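Local coordinates for protein iron transport multicopper oxidase FET3 (Saccharomyces cerevisiae, PDB 1ZPU) that oxidises ferrous iron to ferric iron at the expense of oxygen, using four copper ions, so that the iron permease FTR1 can carry it into the yeast cell, at residues 34-39 and 44-49; 59-64 and 118-123; 105-110 and 458-463. One frame throughout, in Å; residues are numbered along the deposited sequence.

Interaction 1 of 3, residues 34-39 and 44-49; sequences PDITVN and VQIYLT. With NAG (2-acetamido-2-deoxy-beta-D-glucopyranose), chain K; NAG (2-acetamido-2-deoxy-beta-D-glucopyranose), chain G.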
loop_
_atom_site.group_PDB
_atom_site.type_symbol
_atom_site.label_atom_id
_atom_site.label_comp_id
_atom_site.label_asym_id
_atom_site.label_seq_id
_atom_site.Cartn_x
_atom_site.Cartn_y
_atom_site.Cartn_z
ATOM N N PRO A 34 6.773 16.570 -0.014
ATOM C CA PRO A 34 6.323 17.111 1.273
ATOM C C PRO A 34 5.458 16.140 2.066
ATOM O O PRO A 34 4.943 15.174 1.505
ATOM C CB PRO A 34 5.462 18.299 0.855
ATOM C CG PRO A 34 4.961 17.933 -0.497
ATOM C CD PRO A 34 6.091 17.223 -1.147
ATOM N N ASP A 35 5.287 16.400 3.357
ATOM C CA ASP A 35 4.282 15.686 4.134
ATOM C C ASP A 35 3.092 16.586 4.404
ATOM O O ASP A 35 3.256 17.777 4.679
ATOM C CB ASP A 35 4.855 15.177 5.452
ATOM C CG ASP A 35 6.143 14.380 5.266
ATOM O OD1 ASP A 35 6.183 13.423 4.431
ATOM O OD2 ASP A 35 7.126 14.728 5.974
ATOM N N ILE A 36 1.892 16.014 4.328
ATOM C CA ILE A 36 0.662 16.754 4.629
ATOM C C ILE A 36 0.188 16.449 6.045
ATOM O O ILE A 36 0.149 15.290 6.456
ATOM C CB ILE A 36 -0.467 16.404 3.644
ATOM C CG1 ILE A 36 -0.054 16.729 2.210
ATOM C CG2 ILE A 36 -1.716 17.183 3.985
ATOM C CD1 ILE A 36 -0.902 16.020 1.160
ATOM N N THR A 37 -0.175 17.495 6.782
ATOM C CA THR A 37 -0.793 17.323 8.089
ATOM C C THR A 37 -2.080 18.140 8.132
ATOM O O THR A 37 -2.056 19.360 7.950
ATOM C CB THR A 37 0.184 17.703 9.224
ATOM O OG1 THR A 37 1.389 16.942 9.085
ATOM C CG2 THR A 37 -0.409 17.405 10.583
ATOM N N VAL A 38 -3.204 17.457 8.335
ATOM C CA VAL A 38 -4.503 18.133 8.409
ATOM C C VAL A 38 -5.280 17.706 9.660
ATOM O O VAL A 38 -4.866 16.776 10.369
ATOM C CB VAL A 38 -5.359 17.908 7.132
ATOM C CG1 VAL A 38 -4.594 18.335 5.898
ATOM C CG2 VAL A 38 -5.782 16.454 7.010
ATOM N N ASN A 39 -6.391 18.393 9.924
ATOM C CA ASN A 39 -7.292 18.033 11.003
ATOM C C ASN A 39 -8.498 17.254 10.497
ATOM O O ASN A 39 -8.911 17.416 9.347
ATOM C CB ASN A 39 -7.773 19.289 11.715
ATOM C CG ASN A 39 -6.824 19.741 12.802
ATOM O OD1 ASN A 39 -6.700 19.099 13.848
ATOM N ND2 ASN A 39 -6.157 20.864 12.568
ATOM N N VAL A 44 -8.758 18.801 1.476
ATOM C CA VAL A 44 -7.449 18.814 0.823
ATOM C C VAL A 44 -7.643 18.948 -0.677
ATOM O O VAL A 44 -8.345 18.143 -1.293
ATOM C CB VAL A 44 -6.600 17.535 1.137
ATOM C CG1 VAL A 44 -5.240 17.610 0.466
ATOM C CG2 VAL A 44 -6.417 17.340 2.640
ATOM N N GLN A 45 -7.025 19.974 -1.249
ATOM C CA GLN A 45 -7.081 20.222 -2.689
ATOM C C GLN A 45 -5.682 20.252 -3.313
ATOM O O GLN A 45 -4.970 21.246 -3.202
ATOM C CB GLN A 45 -7.813 21.527 -2.970
ATOM C CG GLN A 45 -9.222 21.584 -2.392
ATOM C CD GLN A 45 -9.909 22.916 -2.653
ATOM O OE1 GLN A 45 -9.255 23.943 -2.777
ATOM N NE2 GLN A 45 -11.229 22.902 -2.729
ATOM N N ILE A 46 -5.297 19.159 -3.969
ATOM C CA ILE A 46 -3.995 19.077 -4.617
ATOM C C ILE A 46 -4.114 19.192 -6.134
ATOM O O ILE A 46 -4.787 18.390 -6.779
ATOM C CB ILE A 46 -3.238 17.778 -4.230
ATOM C CG1 ILE A 46 -3.223 17.619 -2.715
ATOM C CG2 ILE A 46 -1.811 17.807 -4.760
ATOM C CD1 ILE A 46 -2.838 16.296 -2.252
ATOM N N TYR A 47 -3.469 20.213 -6.690
ATOM C CA TYR A 47 -3.307 20.340 -8.125
ATOM C C TYR A 47 -2.034 19.618 -8.510
ATOM O O TYR A 47 -0.938 20.148 -8.316
ATOM C CB TYR A 47 -3.173 21.807 -8.531
ATOM C CG TYR A 47 -4.456 22.575 -8.423
ATOM C CD1 TYR A 47 -4.737 23.343 -7.293
ATOM C CD2 TYR A 47 -5.400 22.541 -9.450
ATOM C CE1 TYR A 47 -5.934 24.059 -7.192
ATOM C CE2 TYR A 47 -6.583 23.248 -9.351
ATOM C CZ TYR A 47 -6.846 24.005 -8.220
ATOM O OH TYR A 47 -8.024 24.710 -8.117
ATOM N N LEU A 48 -2.164 18.406 -9.039
ATOM C CA LEU A 48 -0.991 17.671 -9.506
ATOM C C LEU A 48 -0.796 17.927 -10.993
ATOM O O LEU A 48 -1.717 17.755 -11.794
ATOM C CB LEU A 48 -1.120 16.173 -9.246
ATOM C CG LEU A 48 0.118 15.346 -8.885
ATOM C CD1 LEU A 48 -0.180 13.877 -9.104
ATOM C CD2 LEU A 48 1.369 15.724 -9.636
ATOM N N THR A 49 0.405 18.357 -11.353
ATOM C CA THR A 49 0.744 18.574 -12.744
ATOM C C THR A 49 1.839 17.620 -13.166
ATOM O O THR A 49 2.900 17.571 -12.567
ATOM C CB THR A 49 1.205 20.014 -13.005
ATOM O OG1 THR A 49 0.209 20.919 -12.525
ATOM C CG2 THR A 49 1.427 20.248 -14.502
HETATM C C1 NAG K . -13.540 21.212 -4.434
HETATM C C2 NAG K . -14.140 22.144 -5.491
HETATM C C3 NAG K . -15.213 23.006 -4.841
HETATM C C4 NAG K . -16.263 22.101 -4.210
HETATM C C5 NAG K . -15.673 20.929 -3.416
HETATM C C6 NAG K . -16.742 19.863 -3.172
HETATM C C7 NAG K . -12.415 23.923 -5.989
HETATM C C8 NAG K . -13.038 25.252 -5.627
HETATM N N2 NAG K . -13.205 22.906 -6.322
HETATM O O3 NAG K . -15.847 23.801 -5.826
HETATM O O4 NAG K . -17.093 22.888 -3.385
HETATM O O5 NAG K . -14.574 20.315 -4.076
HETATM O O6 NAG K . -17.579 19.741 -4.307
HETATM O O7 NAG K . -11.196 23.803 -6.013
HETATM C C1 NAG G . 11.750 12.053 9.355
HETATM C C2 NAG G . 12.216 12.902 10.541
HETATM C C3 NAG G . 11.021 13.437 11.323
HETATM C C4 NAG G . 9.968 14.102 10.430
HETATM C C5 NAG G . 9.653 13.191 9.262
HETATM C C6 NAG G . 8.820 13.988 8.281
HETATM C C7 NAG G . 14.277 12.562 11.818
HETATM C C8 NAG G . 14.972 11.828 12.943
HETATM N N2 NAG G . 13.083 12.132 11.410
HETATM O O3 NAG G . 11.490 14.385 12.241
HETATM O O4 NAG G . 8.727 14.260 11.098
HETATM O O5 NAG G . 10.833 12.816 8.603
HETATM O O6 NAG G . 8.392 13.182 7.212
HETATM O O7 NAG G . 14.826 13.535 11.308
#

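Interaction 2 of 3, residues 59-64 and 118-123; sequences MHFHGL and GLFIIK. With CU1 (copper (I) ion), chain B; CU1 (copper (I) ion), chain C.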
loop_
_atom_site.group_PDB
_atom_site.type_symbol
_atom_site.label_atom_id
_atom_site.label_comp_id
_atom_site.label_asym_id
_atom_site.label_seq_id
_atom_site.Cartn_x
_atom_site.Cartn_y
_atom_site.Cartn_z
ATOM N N MET A 59 -1.883 9.975 -8.339
ATOM C CA MET A 59 -1.560 10.037 -6.916
ATOM C C MET A 59 -2.678 9.409 -6.142
ATOM O O MET A 59 -3.843 9.756 -6.335
ATOM C CB MET A 59 -1.375 11.482 -6.457
ATOM C CG MET A 59 -0.855 11.631 -5.031
ATOM S SD MET A 59 0.110 13.147 -4.813
ATOM C CE MET A 59 -1.142 14.355 -5.184
ATOM N N HIS A 60 -2.310 8.479 -5.268
ATOM C CA HIS A 60 -3.257 7.770 -4.434
ATOM C C HIS A 60 -2.967 8.099 -2.984
ATOM O O HIS A 60 -1.815 8.146 -2.585
ATOM C CB HIS A 60 -3.111 6.273 -4.660
ATOM C CG HIS A 60 -3.777 5.432 -3.612
ATOM N ND1 HIS A 60 -5.093 5.602 -3.245
ATOM C CD2 HIS A 60 -3.316 4.397 -2.877
ATOM C CE1 HIS A 60 -5.408 4.725 -2.314
ATOM N NE2 HIS A 60 -4.350 3.977 -2.078
ATOM N N PHE A 61 -4.013 8.317 -2.197
ATOM C CA PHE A 61 -3.863 8.619 -0.781
ATOM C C PHE A 61 -4.226 7.403 0.056
ATOM O O PHE A 61 -5.398 7.113 0.291
ATOM C CB PHE A 61 -4.654 9.871 -0.435
ATOM C CG PHE A 61 -4.363 11.002 -1.361
ATOM C CD1 PHE A 61 -5.068 11.131 -2.574
ATOM C CD2 PHE A 61 -3.335 11.894 -1.080
ATOM C CE1 PHE A 61 -4.771 12.146 -3.461
ATOM C CE2 PHE A 61 -3.031 12.919 -1.972
ATOM C CZ PHE A 61 -3.751 13.046 -3.159
ATOM N N HIS A 62 -3.187 6.691 0.476
ATOM C CA HIS A 62 -3.299 5.347 1.012
ATOM C C HIS A 62 -4.025 5.324 2.333
ATOM O O HIS A 62 -3.550 5.889 3.323
ATOM C CB HIS A 62 -1.909 4.751 1.207
ATOM C CG HIS A 62 -1.931 3.312 1.607
ATOM N ND1 HIS A 62 -1.423 2.313 0.808
ATOM C CD2 HIS A 62 -2.416 2.702 2.717
ATOM C CE1 HIS A 62 -1.589 1.150 1.411
ATOM N NE2 HIS A 62 -2.194 1.356 2.566
ATOM N N GLY A 63 -5.165 4.643 2.356
ATOM C CA GLY A 63 -5.865 4.393 3.610
ATOM C C GLY A 63 -7.113 5.230 3.750
ATOM O O GLY A 63 -8.027 4.871 4.485
ATOM N N LEU A 64 -7.151 6.346 3.036
ATOM C CA LEU A 64 -8.285 7.243 3.058
ATOM C C LEU A 64 -9.483 6.580 2.387
ATOM O O LEU A 64 -9.350 5.951 1.341
ATOM C CB LEU A 64 -7.893 8.546 2.374
ATOM C CG LEU A 64 -7.249 9.653 3.226
ATOM C CD1 LEU A 64 -6.166 9.200 4.192
ATOM C CD2 LEU A 64 -6.735 10.767 2.340
ATOM N N GLY A 118 5.076 10.381 0.136
ATOM C CA GLY A 118 5.116 11.301 1.257
ATOM C C GLY A 118 4.075 10.910 2.283
ATOM O O GLY A 118 3.166 10.138 1.986
ATOM N N LEU A 119 4.207 11.444 3.493
ATOM C CA LEU A 119 3.293 11.128 4.577
ATOM C C LEU A 119 2.055 12.018 4.608
ATOM O O LEU A 119 2.091 13.181 4.228
ATOM C CB LEU A 119 4.025 11.202 5.915
ATOM C CG LEU A 119 5.214 10.267 6.148
ATOM C CD1 LEU A 119 5.628 10.330 7.585
ATOM C CD2 LEU A 119 4.896 8.838 5.794
ATOM N N PHE A 120 0.958 11.452 5.088
ATOM C CA PHE A 120 -0.306 12.158 5.213
ATOM C C PHE A 120 -0.828 11.900 6.620
ATOM O O PHE A 120 -1.293 10.792 6.914
ATOM C CB PHE A 120 -1.290 11.627 4.172
ATOM C CG PHE A 120 -2.496 12.498 3.968
ATOM C CD1 PHE A 120 -3.461 12.631 4.968
ATOM C CD2 PHE A 120 -2.684 13.165 2.750
ATOM C CE1 PHE A 120 -4.577 13.442 4.770
ATOM C CE2 PHE A 120 -3.800 13.979 2.539
ATOM C CZ PHE A 120 -4.751 14.118 3.543
ATOM N N ILE A 121 -0.739 12.909 7.483
ATOM C CA ILE A 121 -1.139 12.760 8.877
ATOM C C ILE A 121 -2.418 13.503 9.169
ATOM O O ILE A 121 -2.536 14.704 8.863
ATOM C CB ILE A 121 -0.019 13.224 9.859
ATOM C CG1 ILE A 121 0.905 12.067 10.177
ATOM C CG2 ILE A 121 -0.588 13.700 11.168
ATOM C CD1 ILE A 121 2.002 11.897 9.189
ATOM N N ILE A 122 -3.374 12.795 9.766
ATOM C CA ILE A 122 -4.605 13.426 10.241
ATOM C C ILE A 122 -4.661 13.362 11.762
ATOM O O ILE A 122 -4.627 12.272 12.340
ATOM C CB ILE A 122 -5.861 12.756 9.636
ATOM C CG1 ILE A 122 -5.754 12.691 8.114
ATOM C CG2 ILE A 122 -7.116 13.507 10.055
ATOM C CD1 ILE A 122 -6.679 11.684 7.489
ATOM N N LYS A 123 -4.740 14.520 12.410
ATOM C CA LYS A 123 -4.840 14.546 13.874
ATOM C C LYS A 123 -6.279 14.487 14.348
ATOM O O LYS A 123 -7.188 14.994 13.667
ATOM C CB LYS A 123 -4.196 15.791 14.486
ATOM C CG LYS A 123 -2.764 16.058 14.071
ATOM C CD LYS A 123 -2.719 17.156 13.015
ATOM C CE LYS A 123 -3.117 18.527 13.582
ATOM N NZ LYS A 123 -3.471 19.478 12.482
HETATM CU CU CU1 B . -4.691 2.441 -0.724
HETATM CU CU CU1 C . -0.625 2.419 -0.966
#

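Interaction 3 of 3, residues 105-110 and 458-463; sequences HSHTDG and VWFFHC. With CU1 (copper (I) ion), chain D; CU1 (copper (I) ion), chain C; CU1 (copper (I) ion), chain E.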
loop_
_atom_site.group_PDB
_atom_site.type_symbol
_atom_site.label_atom_id
_atom_site.label_comp_id
_atom_site.label_asym_id
_atom_site.label_seq_id
_atom_site.Cartn_x
_atom_site.Cartn_y
_atom_site.Cartn_z
ATOM N N HIS A 105 1.146 8.117 -2.444
ATOM C CA HIS A 105 2.135 7.686 -3.420
ATOM C C HIS A 105 1.538 7.686 -4.811
ATOM O O HIS A 105 0.319 7.600 -4.965
ATOM C CB HIS A 105 2.671 6.284 -3.084
ATOM C CG HIS A 105 1.617 5.220 -2.986
ATOM N ND1 HIS A 105 1.123 4.550 -4.087
ATOM C CD2 HIS A 105 0.983 4.690 -1.911
ATOM C CE1 HIS A 105 0.218 3.668 -3.694
ATOM N NE2 HIS A 105 0.116 3.732 -2.379
ATOM N N SER A 106 2.395 7.790 -5.818
ATOM C CA SER A 106 1.976 7.601 -7.197
ATOM C C SER A 106 1.415 6.205 -7.346
ATOM O O SER A 106 1.919 5.265 -6.738
ATOM C CB SER A 106 3.170 7.775 -8.131
ATOM O OG SER A 106 2.877 7.335 -9.443
ATOM N N HIS A 107 0.367 6.057 -8.140
ATOM C CA HIS A 107 -0.170 4.724 -8.409
ATOM C C HIS A 107 0.055 4.287 -9.866
ATOM O O HIS A 107 -0.612 3.368 -10.346
ATOM C CB HIS A 107 -1.655 4.647 -8.034
ATOM C CG HIS A 107 -2.045 3.349 -7.399
ATOM N ND1 HIS A 107 -2.264 2.201 -8.127
ATOM C CD2 HIS A 107 -2.245 3.015 -6.101
ATOM C CE1 HIS A 107 -2.585 1.217 -7.306
ATOM N NE2 HIS A 107 -2.573 1.683 -6.070
ATOM N N THR A 108 0.988 4.942 -10.564
ATOM C CA THR A 108 1.330 4.532 -11.912
ATOM C C THR A 108 2.301 3.349 -11.834
ATOM O O THR A 108 2.138 2.512 -10.950
ATOM C CB THR A 108 1.752 5.724 -12.792
ATOM O OG1 THR A 108 0.671 6.663 -12.819
ATOM C CG2 THR A 108 2.013 5.288 -14.220
ATOM N N ASP A 109 3.271 3.241 -12.744
ATOM C CA ASP A 109 4.035 1.990 -12.938
ATOM C C ASP A 109 4.835 1.633 -11.670
ATOM O O ASP A 109 4.300 1.017 -10.738
ATOM C CB ASP A 109 4.944 2.112 -14.173
ATOM C CG ASP A 109 4.153 2.012 -15.538
ATOM O OD1 ASP A 109 3.832 0.859 -15.963
ATOM O OD2 ASP A 109 3.904 3.072 -16.207
ATOM N N GLY A 110 6.102 2.029 -11.613
ATOM C CA GLY A 110 6.888 1.820 -10.403
ATOM C C GLY A 110 7.206 3.166 -9.810
ATOM O O GLY A 110 7.901 3.274 -8.786
ATOM N N VAL A 458 -15.253 2.212 -6.178
ATOM C CA VAL A 458 -14.545 1.235 -6.985
ATOM C C VAL A 458 -13.216 1.067 -6.295
ATOM O O VAL A 458 -12.446 2.016 -6.226
ATOM C CB VAL A 458 -14.357 1.721 -8.444
ATOM C CG1 VAL A 458 -13.540 0.742 -9.232
ATOM C CG2 VAL A 458 -15.700 1.927 -9.120
ATOM N N TRP A 459 -12.959 -0.130 -5.773
ATOM C CA TRP A 459 -11.819 -0.346 -4.888
ATOM C C TRP A 459 -10.862 -1.448 -5.348
ATOM O O TRP A 459 -11.283 -2.570 -5.604
ATOM C CB TRP A 459 -12.295 -0.649 -3.467
ATOM C CG TRP A 459 -13.318 0.295 -2.900
ATOM C CD1 TRP A 459 -14.569 -0.031 -2.482
ATOM C CD2 TRP A 459 -13.185 1.706 -2.684
ATOM N NE1 TRP A 459 -15.221 1.076 -2.021
ATOM C CE2 TRP A 459 -14.394 2.157 -2.129
ATOM C CE3 TRP A 459 -12.166 2.635 -2.916
ATOM C CZ2 TRP A 459 -14.613 3.493 -1.795
ATOM C CZ3 TRP A 459 -12.382 3.963 -2.575
ATOM C CH2 TRP A 459 -13.591 4.377 -2.023
ATOM N N PHE A 460 -9.573 -1.114 -5.412
ATOM C CA PHE A 460 -8.527 -2.032 -5.840
ATOM C C PHE A 460 -8.134 -2.931 -4.675
ATOM O O PHE A 460 -7.909 -2.457 -3.561
ATOM C CB PHE A 460 -7.313 -1.232 -6.348
ATOM C CG PHE A 460 -6.554 -1.880 -7.482
ATOM C CD1 PHE A 460 -6.990 -3.063 -8.074
ATOM C CD2 PHE A 460 -5.404 -1.274 -7.989
ATOM C CE1 PHE A 460 -6.270 -3.643 -9.140
ATOM C CE2 PHE A 460 -4.684 -1.844 -9.069
ATOM C CZ PHE A 460 -5.116 -3.027 -9.633
ATOM N N PHE A 461 -8.081 -4.233 -4.927
ATOM C CA PHE A 461 -7.508 -5.167 -3.963
ATOM C C PHE A 461 -6.300 -5.858 -4.582
ATOM O O PHE A 461 -6.451 -6.637 -5.527
ATOM C CB PHE A 461 -8.528 -6.202 -3.495
ATOM C CG PHE A 461 -7.966 -7.191 -2.527
ATOM C CD1 PHE A 461 -7.769 -6.842 -1.198
ATOM C CD2 PHE A 461 -7.608 -8.469 -2.950
ATOM C CE1 PHE A 461 -7.241 -7.754 -0.300
ATOM C CE2 PHE A 461 -7.065 -9.390 -2.055
ATOM C CZ PHE A 461 -6.886 -9.026 -0.724
ATOM N N HIS A 462 -5.112 -5.574 -4.053
ATOM C CA HIS A 462 -3.882 -6.037 -4.678
ATOM C C HIS A 462 -2.735 -6.188 -3.711
ATOM O O HIS A 462 -2.779 -5.680 -2.588
ATOM C CB HIS A 462 -3.444 -5.055 -5.757
ATOM C CG HIS A 462 -3.056 -3.716 -5.221
ATOM N ND1 HIS A 462 -1.761 -3.405 -4.863
ATOM C CD2 HIS A 462 -3.793 -2.610 -4.972
ATOM C CE1 HIS A 462 -1.720 -2.165 -4.407
ATOM N NE2 HIS A 462 -2.940 -1.661 -4.459
ATOM N N CYS A 463 -1.690 -6.854 -4.183
ATOM C CA CYS A 463 -0.418 -6.883 -3.495
ATOM C C CYS A 463 0.289 -5.539 -3.661
ATOM O O CYS A 463 0.354 -4.971 -4.756
ATOM C CB CYS A 463 0.441 -8.005 -4.048
ATOM S SG CYS A 463 1.991 -8.181 -3.188
HETATM CU CU CU1 D . -3.535 0.455 -4.680
HETATM CU CU CU1 C . -0.625 2.419 -0.966
HETATM CU CU CU1 E . 3.164 -9.946 -3.749
#

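Interaction 1 of 3, residues 34-39 and 44-49
Ile36 opens the contact with its far end: its CD1 meets CD1 of Ile46 at 3.9 Å, the two side chains reaching toward each other tip to tip. Both isoleucines hold CG1 anti to their own carbonyl carbon (chi1 -59° and -51°) and continue nearly extended, which sends each CD1 out across the gap. Thr37 faces the other way, as alternation along strand 36-39 demands, and touches Lys123. Val38 turns inward again, and its CG1 packs against CG2 of Val44, also at 3.9 Å, the two branched side chains crossing at about a right angle. The pairs 36-46 and 38-44 run in opposite order along the chain, yet no hydrogen bond joins the segments. Strand 36-39 bonds through its backbone to strand 117-123, whereas strand 43-49 lies between strands 2-14 and 88-94 in the facing sheet of the first plastocyanin-like domain. Away from the contact, glycan sugars lie beside Asp35, just ahead of strand 36-39, and beside Gln45 and Tyr47 of strand 43-49. Four aliphatic side chains, all buried, therefore meet through carbon alone, implying that dispersion and exclusion of water hold the two layers together here.

Interaction 2 of 3, residues 59-64 and 118-123
Phe120 is the side chain that meets both Phe61 and Leu64. From CB, with CG anti to the backbone N (chi1 -165°), its ring leaves strand 117-123 toward segment 59-64. The CD2 corner comes first and lies 4.1 Å from CD2 of Phe61, the two aromatic side chains crossing at a slant. Along the other flank, CE1 of Phe120 has CG1 of Ile122 at the ring edge, in plane, 3.6 Å away. At the tip, CZ is 4.1 Å from CD2 of Leu64, a methyl that sits over one face of the ring, 4.3 Å from the centroid and 17° off the normal: a CH-pi contact. The second Leu64 methyl, CD1, reaches CD1 of Ile122 at 4.2 Å, so the leucine spans Phe120 and Ile122, two residues apart on the strand. Leu64 ends a type II turn that starts at Phe61, closed by a weak hydrogen bond from Leu64 N to Phe61 O, with Gly63 at the third place. Outside the segments, Ile36 and Val44 also touch Phe120. Flanking Phe61, His60 NE2 binds the type 2 copper and His62 ND1 a type 3 copper. This is the His-X-His motif of a multicopper oxidase, borne on an edge strand of a cupredoxin sandwich, with the apolar core of the domain packed behind the trinuclear copper site.

Interaction 3 of 3, residues 105-110 and 458-463
His462, which shares a copper ion with His107, is held by the shortest hydrogen bond here: its ND1 donates to O of Cys463 over 2.6 Å at 169°, in the imidazole plane but well above the plane of the carbonyl. That bond and the copper on NE2 together fix the rotation of the ring. NE2 of His462 binds the type 3 copper at 2.2 Å, and NE2 of His107 binds the same ion at 2.1 Å; His397 completes the site. The two histidines come from opposite directions with their planes at 89°, and His462 NE2 lies at the edge of the His107 ring. Phe460 adds an apolar touch, its CD2 being 3.8 Å from CE1 of His107, which sits at the edge of the phenyl ring. His105 is oriented in like manner: ND1 donates to Ser106 O over 2.9 Å while NE2 holds the other type 3 copper. Ser106 OG accepts from Thr108 N, an ST turn that shapes the loop carrying His107. Next to His462, Cys463 SG binds the type 1 copper, consistent with the Cys-His route for electrons in multicopper oxidases. Strand 457-463 lies between strands 392-396 and 474-479, the loop after strand 100-105 approaches it from the first domain, and Leu469 of helix 466-470 packs on His107, Phe460 and His462.

How the interactions relate
From the N terminus, interaction 1 comes first and closes the short turn 40-42, by which the chain passes from one sheet of the first domain to the other. Interaction 2 opens only after it and spans residues 65-117, returning to strand 117-123, whose Leu119 and Ile121 pair with the backbone of Ile36; the two contacts thus share a sheet and the same sandwich interior. Interaction 3 starts inside the span of interaction 2 and ends beyond it, so these two cross. They join through a probable hydrogen bond between His60 N and His105 O, and through one shared type 3 copper. Spanning almost 350 residues, interaction 3 ties the first domain to the third around the copper cluster.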